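Local coordinates for putative uncharacterized protein (Pseudomonas phage 201phi2-1, PDB 3R4V) that is of unknown function but belongs to the phage tubulin-like proteins and holds a bound guanosine-5'-diphosphate, at residues Ile277-Thr280 against Ile281-Ser284; Lys285-Met288 against Thr289-Gln292; Asn307-Glu310 against Asp311-Val315. One frame throughout, in Å; residues are numbered along the deposited sequence.

Contact 1: Ile277-Thr280 against Ile281-Ser284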
loop_
_atom_site.group_PDB
_atom_site.type_symbol
_atom_site.label_atom_id
_atom_site.label_comp_id
_atom_site.label_asym_id
_atom_site.label_seq_id
_atom_site.Cartn_x
_atom_site.Cartn_y
_atom_site.Cartn_z
ATOM N N ILE A 277 7.693 12.626 0.536
ATOM C CA ILE A 277 6.545 12.001 1.177
ATOM C C ILE A 277 6.723 11.975 2.695
ATOM O O ILE A 277 5.801 12.336 3.449
ATOM C CB ILE A 277 6.299 10.577 0.632
ATOM C CG1 ILE A 277 5.773 10.645 -0.808
ATOM C CG2 ILE A 277 5.346 9.807 1.519
ATOM C CD1 ILE A 277 5.694 9.276 -1.467
ATOM N N MET A 278 7.911 11.575 3.145
ATOM C CA MET A 278 8.186 11.531 4.579
ATOM C C MET A 278 8.167 12.924 5.189
ATOM O O MET A 278 7.639 13.130 6.286
ATOM C CB MET A 278 9.520 10.848 4.868
ATOM C CG MET A 278 9.508 9.339 4.515
ATOM S SD MET A 278 8.218 8.382 5.343
ATOM C CE MET A 278 8.933 8.158 6.959
ATOM N N LYS A 279 8.745 13.875 4.473
ATOM C CA LYS A 279 8.849 15.249 4.954
ATOM C C LYS A 279 7.458 15.860 5.120
ATOM O O LYS A 279 7.182 16.544 6.105
ATOM C CB LYS A 279 9.710 16.085 3.999
ATOM C CG LYS A 279 9.838 17.556 4.375
ATOM C CD LYS A 279 10.585 17.749 5.688
ATOM C CE LYS A 279 10.790 19.243 5.972
ATOM N NZ LYS A 279 11.353 19.497 7.330
ATOM N N THR A 280 6.571 15.587 4.168
ATOM C CA THR A 280 5.232 16.155 4.216
ATOM C C THR A 280 4.497 15.636 5.444
ATOM O O THR A 280 3.852 16.403 6.164
ATOM C CB THR A 280 4.436 15.816 2.935
ATOM O OG1 THR A 280 5.003 16.532 1.830
ATOM C CG2 THR A 280 2.989 16.228 3.080
ATOM N N ILE A 281 4.602 14.332 5.679
ATOM C CA ILE A 281 3.984 13.695 6.845
ATOM C C ILE A 281 4.567 14.234 8.149
ATOM O O ILE A 281 3.827 14.589 9.066
ATOM C CB ILE A 281 4.156 12.160 6.807
ATOM C CG1 ILE A 281 3.433 11.574 5.597
ATOM C CG2 ILE A 281 3.634 11.520 8.098
ATOM C CD1 ILE A 281 3.773 10.118 5.345
ATOM N N THR A 282 5.893 14.299 8.229
ATOM C CA THR A 282 6.498 14.732 9.489
ATOM C C THR A 282 6.247 16.206 9.777
ATOM O O THR A 282 6.061 16.583 10.936
ATOM C CB THR A 282 8.015 14.399 9.611
ATOM O OG1 THR A 282 8.738 14.948 8.505
ATOM C CG2 THR A 282 8.228 12.896 9.668
ATOM N N ASP A 283 6.225 17.035 8.739
ATOM C CA ASP A 283 5.940 18.453 8.932
ATOM C C ASP A 283 4.500 18.621 9.396
ATOM O O ASP A 283 4.210 19.435 10.278
ATOM C CB ASP A 283 6.131 19.233 7.640
ATOM C CG ASP A 283 7.592 19.528 7.328
ATOM O OD1 ASP A 283 8.475 19.305 8.188
ATOM O OD2 ASP A 283 7.844 20.010 6.209
ATOM N N SER A 284 3.585 17.861 8.800
ATOM C CA SER A 284 2.184 17.962 9.216
ATOM C C SER A 284 2.045 17.563 10.677
ATOM O O SER A 284 1.354 18.230 11.449
ATOM C CB SER A 284 1.263 17.109 8.338
ATOM O OG SER A 284 1.257 17.585 7.005
#
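Lys279 and Asp283 form an i to i+4 salt bridge along the exposed side of alpha helix 274-294. The ammonium NZ of Lys279 lies 3.0 Å from OD1 of Asp283, on the syn lone pair, the one on the side of OD2. The lysine chain bends at its second torsion (chi2 65°), which swings it along the helix toward the acid. The methylene carbon before the ammonium comes close to both oxygens: Lys279 CE is 3.1 Å from Asp283 OD2.

The apolar contact is made by branched residues. Ile277 and Ile281 run alongside each other, their ends turned in one direction. In the conformer given, CG2 of Ile277 is 4.1 Å from CD1 of Ile281. Both probably rest on Tyr152 of strand 148-154. Ile281 probably also touches Ile131 on helix 124-144, and Met278 touches Met134 there.

Four backbone bonds follow the alpha-helical pattern, each N-H bonding to the carbonyl oxygen four residues back. Asp283 N to Lys279 O is 2.8 Å, and Ile281 N to Ile277 O is longer at 3.2 Å. The hydroxyls stay close to the main chain: Thr280 OG1 bonds to Glu276 O, and Ser284 OG lies 3.0 Å from Thr280 O.

The chemistry divides the helix by side. Buried Ile281 faces the strand and the neighbouring helix, while the exposed lysine pairs with its acid at the surface. The local ion pair probably offsets part of both charges.

Contact 2: Lys285-Met288 against Thr289-Gln292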
loop_
_atom_site.group_PDB
_atom_site.type_symbol
_atom_site.label_atom_id
_atom_site.label_comp_id
_atom_site.label_asym_id
_atom_site.label_seq_id
_atom_site.Cartn_x
_atom_site.Cartn_y
_atom_site.Cartn_z
ATOM N N LYS A 285 2.723 16.486 11.064
ATOM C CA LYS A 285 2.647 16.019 12.441
ATOM C C LYS A 285 3.266 17.044 13.391
ATOM O O LYS A 285 2.731 17.310 14.468
ATOM C CB LYS A 285 3.331 14.658 12.587
ATOM C CG LYS A 285 3.138 14.034 13.959
ATOM C CD LYS A 285 3.913 12.744 14.092
ATOM C CE LYS A 285 3.731 12.152 15.474
ATOM N NZ LYS A 285 5.006 11.568 15.962
ATOM N N LEU A 286 4.386 17.640 12.995
ATOM C CA LEU A 286 5.003 18.697 13.814
ATOM C C LEU A 286 4.047 19.882 14.050
ATOM O O LEU A 286 3.938 20.412 15.164
ATOM C CB LEU A 286 6.283 19.201 13.155
ATOM C CG LEU A 286 7.043 20.270 13.935
ATOM C CD1 LEU A 286 7.592 19.674 15.225
ATOM C CD2 LEU A 286 8.169 20.855 13.086
ATOM N N GLU A 287 3.363 20.299 12.990
ATOM C CA GLU A 287 2.411 21.394 13.093
ATOM C C GLU A 287 1.255 21.036 14.027
ATOM O O GLU A 287 0.874 21.838 14.869
ATOM C CB GLU A 287 1.900 21.806 11.710
ATOM C CG GLU A 287 0.778 22.868 11.746
ATOM C CD GLU A 287 1.146 24.129 12.537
ATOM O OE1 GLU A 287 2.352 24.413 12.743
ATOM O OE2 GLU A 287 0.212 24.844 12.960
ATOM N N MET A 288 0.716 19.830 13.894
ATOM C CA MET A 288 -0.366 19.390 14.775
ATOM C C MET A 288 0.109 19.295 16.226
ATOM O O MET A 288 -0.601 19.693 17.161
ATOM C CB MET A 288 -0.913 18.030 14.345
ATOM C CG MET A 288 -1.750 18.026 13.093
ATOM S SD MET A 288 -2.739 16.510 13.060
ATOM C CE MET A 288 -3.773 16.779 14.496
ATOM N N THR A 289 1.309 18.751 16.415
ATOM C CA THR A 289 1.848 18.604 17.762
ATOM C C THR A 289 2.174 19.964 18.383
ATOM O O THR A 289 1.996 20.166 19.583
ATOM C CB THR A 289 3.090 17.690 17.775
ATOM O OG1 THR A 289 2.696 16.358 17.419
ATOM C CG2 THR A 289 3.705 17.668 19.159
ATOM N N ARG A 290 2.643 20.901 17.568
ATOM C CA ARG A 290 2.868 22.248 18.060
ATOM C C ARG A 290 1.562 22.777 18.657
ATOM O O ARG A 290 1.534 23.300 19.778
ATOM C CB ARG A 290 3.354 23.170 16.942
ATOM C CG ARG A 290 3.683 24.580 17.417
ATOM C CD ARG A 290 4.001 25.505 16.254
ATOM N NE ARG A 290 2.839 25.726 15.400
ATOM C CZ ARG A 290 1.901 26.639 15.639
ATOM N NH1 ARG A 290 1.985 27.413 16.714
ATOM N NH2 ARG A 290 0.877 26.775 14.808
ATOM N N GLN A 291 0.472 22.621 17.916
ATOM C CA GLN A 291 -0.818 23.106 18.396
ATOM C C GLN A 291 -1.248 22.427 19.695
ATOM O O GLN A 291 -1.727 23.078 20.614
ATOM C CB GLN A 291 -1.881 22.936 17.316
ATOM C CG GLN A 291 -1.653 23.835 16.109
ATOM C CD GLN A 291 -2.579 23.499 14.953
ATOM O OE1 GLN A 291 -3.598 22.829 15.136
ATOM N NE2 GLN A 291 -2.225 23.957 13.755
ATOM N N GLN A 292 -1.059 21.116 19.772
ATOM C CA GLN A 292 -1.395 20.367 20.978
ATOM C C GLN A 292 -0.577 20.833 22.189
ATOM O O GLN A 292 -1.116 20.996 23.288
ATOM C CB GLN A 292 -1.193 18.862 20.737
ATOM C CG GLN A 292 -2.130 18.261 19.683
ATOM C CD GLN A 292 -1.833 16.791 19.395
ATOM O OE1 GLN A 292 -0.839 16.239 19.872
ATOM N NE2 GLN A 292 -2.688 16.160 18.603
#
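Glu287 OE2 is gripped by two donors from the next turn, NH2 of Arg290 at 2.8 Å and NE2 of Gln291 at 2.7 Å. They come from different directions. Arg290 NH2 uses the syn lone pair of OE2, and Gln291 NE2 meets the anti side, somewhat out of the carboxylate plane.

The other oxygen is held too. Arg290 NE bonds to Glu287 OE1 at 3.0 Å, nearly straight at 166°. The arginine thus grips the carboxylate side-on, one nitrogen to each oxygen, with the acid at the guanidinium edge. The two flat groups are not quite coplanar; their planes differ by 36°. The amide of Gln291 is turned much more steeply against the carboxylate. A bend at chi3 of Arg290 (66°) folds its guanidinium back beside the glutamate. Three bonds therefore fix the rotation of the carboxylate at an exposed part of the helix.

On another side, Lys285 O accepts twice from Thr289. Thr289 N bonds to Lys285 O at 2.8 Å, and Thr289 OG1 reaches the same Lys285 O at 3.1 Å from above the carbonyl plane. Met288 and Thr289 touch Thr124 of helix 124-144, and Met288 also reaches Leu127. Gln292 NE2 bonds to Thr124 OG1, joining the two helices by a polar link.

Side-chain pairs i to i+3 and i to i+4, here Glu287 with Arg290 and with Gln291, have the spacings that an alpha helix puts on one side. A threonine hydroxyl bonded to the carbonyl four residues back is likewise a familiar alpha-helical feature. Both belong here to the long helix 274-294.

Contact 3: Asn307-Glu310 against Asp311-Val315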
loop_
_atom_site.group_PDB
_atom_site.type_symbol
_atom_site.label_atom_id
_atom_site.label_comp_id
_atom_site.label_asym_id
_atom_site.label_seq_id
_atom_site.Cartn_x
_atom_site.Cartn_y
_atom_site.Cartn_z
ATOM N N ASN A 307 -12.173 19.341 51.611
ATOM C CA ASN A 307 -12.261 18.026 52.235
ATOM C C ASN A 307 -12.840 16.996 51.257
ATOM O O ASN A 307 -14.056 16.884 51.112
ATOM C CB ASN A 307 -13.119 18.124 53.505
ATOM C CG ASN A 307 -13.455 16.771 54.099
ATOM O OD1 ASN A 307 -12.636 15.852 54.092
ATOM N ND2 ASN A 307 -14.671 16.644 54.621
ATOM N N VAL A 308 -11.963 16.255 50.585
ATOM C CA VAL A 308 -12.389 15.270 49.602
ATOM C C VAL A 308 -12.322 13.878 50.204
ATOM O O VAL A 308 -11.304 13.494 50.799
ATOM C CB VAL A 308 -11.479 15.311 48.356
ATOM C CG1 VAL A 308 -11.926 14.285 47.323
ATOM C CG2 VAL A 308 -11.468 16.703 47.754
ATOM N N ASP A 309 -13.399 13.111 50.079
ATOM C CA ASP A 309 -13.357 11.746 50.577
ATOM C C ASP A 309 -12.892 10.753 49.510
ATOM O O ASP A 309 -12.547 11.143 48.384
ATOM C CB ASP A 309 -14.678 11.323 51.237
ATOM C CG ASP A 309 -15.760 10.963 50.234
ATOM O OD1 ASP A 309 -15.460 10.790 49.029
ATOM O OD2 ASP A 309 -16.923 10.835 50.669
ATOM N N GLU A 310 -12.895 9.476 49.883
ATOM C CA GLU A 310 -12.383 8.392 49.050
ATOM C C GLU A 310 -13.068 8.283 47.684
ATOM O O GLU A 310 -12.474 7.805 46.716
ATOM C CB GLU A 310 -12.530 7.066 49.808
ATOM C CG GLU A 310 -13.967 6.774 50.240
ATOM C CD GLU A 310 -14.058 5.812 51.413
ATOM O OE1 GLU A 310 -15.163 5.677 51.983
ATOM O OE2 GLU A 310 -13.031 5.193 51.768
ATOM N N ASP A 311 -14.328 8.708 47.614
ATOM C CA ASP A 311 -15.091 8.611 46.372
ATOM C C ASP A 311 -15.064 9.916 45.575
ATOM O O ASP A 311 -15.689 10.020 44.513
ATOM C CB ASP A 311 -16.542 8.226 46.662
ATOM C CG ASP A 311 -16.667 6.890 47.368
ATOM O OD1 ASP A 311 -16.088 5.887 46.892
ATOM O OD2 ASP A 311 -17.342 6.849 48.413
ATOM N N GLY A 312 -14.354 10.913 46.097
ATOM C CA GLY A 312 -14.278 12.203 45.442
ATOM C C GLY A 312 -15.372 13.148 45.898
ATOM O O GLY A 312 -15.496 14.241 45.373
ATOM N N MET A 313 -16.162 12.731 46.886
ATOM C CA MET A 313 -17.242 13.577 47.392
ATOM C C MET A 313 -16.699 14.723 48.251
ATOM O O MET A 313 -15.912 14.505 49.180
ATOM C CB MET A 313 -18.251 12.753 48.206
ATOM C CG MET A 313 -18.925 11.601 47.445
ATOM S SD MET A 313 -19.767 12.096 45.919
ATOM C CE MET A 313 -21.039 13.165 46.586
ATOM N N VAL A 314 -17.127 15.939 47.938
ATOM C CA VAL A 314 -16.848 17.107 48.766
ATOM C C VAL A 314 -18.174 17.518 49.386
ATOM O O VAL A 314 -19.063 17.985 48.678
ATOM C CB VAL A 314 -16.276 18.283 47.933
ATOM C CG1 VAL A 314 -16.066 19.527 48.803
ATOM C CG2 VAL A 314 -14.983 17.887 47.261
ATOM N N VAL A 315 -18.328 17.315 50.695
ATOM C CA VAL A 315 -19.599 17.622 51.357
ATOM C C VAL A 315 -19.421 18.491 52.605
ATOM O O VAL A 315 -18.309 18.701 53.079
ATOM C CB VAL A 315 -20.422 16.346 51.702
ATOM C CG1 VAL A 315 -20.790 15.589 50.431
ATOM C CG2 VAL A 315 -19.655 15.436 52.677
ATOM O OXT VAL A 315 -20.389 19.014 53.165
HETATM O O HOH W 1 -16.227 15.463 51.888
HETATM O O HOH W 2 -18.387 8.766 50.056
#
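Asp309 has its CG between its own backbone N and carbonyl carbon (chi1 78°), which turns the carboxylate back over the bend toward Asp311 and Met313. OD1 then takes two backbone N-H groups. Asp311 N lies 2.8 Å and Met313 N 3.0 Å from Asp309 OD1. They reach OD1 from opposite faces of the carboxylate plane, and both bonds are bent. The first of them closes an Asx turn.

The backbone adds a type I turn from Asp309 to Gly312. Gly312 N bonds to Asp309 O at 2.9 Å. Gly312 has left-handed backbone angles (90/5°), and its positive phi is a conformation glycine adopts readily. Asp309 N in turn bonds to Met313 O at 3.0 Å. Gly312 and Met313, both bonded to Asp309, form a G1 beta bulge next to the type I turn, with the glycine in the first bulge position.

Side chains line the two arms. Val308 and Val314 meet through their CG2 methyls at 3.7 Å, and CG1 of Val308 lies over CA of Gly312. Asp309 and Met313 run side by side.

One water joins the arms, donating to Asn307 O and Met313 O and accepting from Val315 N. A second links the two aspartates of the turn, donating to Asp309 OD2, at 2.6 Å, and to Asp311 OD2, at 2.7 Å.

The acids sit close, with OD2 of Asp311 4.4 Å from OD1 of Asp309. Backbone and side chain of Asp309 together hold the bend; the N-H groups bonded to its carboxylate and the bridging water probably lessen the repulsion.

In the fold
Contacts 1 and 2 are successive parts of helix 274-294. Their centres are about 12 Å apart, and they adjoin in sequence. Both lean on helix 124-144, contact 1 on Asp130, Ile131 and Met134 and contact 2 on Thr124 and Leu127. The bound guanosine-5'-diphosphate is near but not touched: it lies about 12 Å from the Ile281 side chain and about 11 Å from that of Met288. Contact 3 stands apart, in the chain's last residues, in the loop after helix 274-294. Its centre is about 37 Å from that of contact 2, about 48 Å from that of contact 1 and about 53 Å from the centre of the chain.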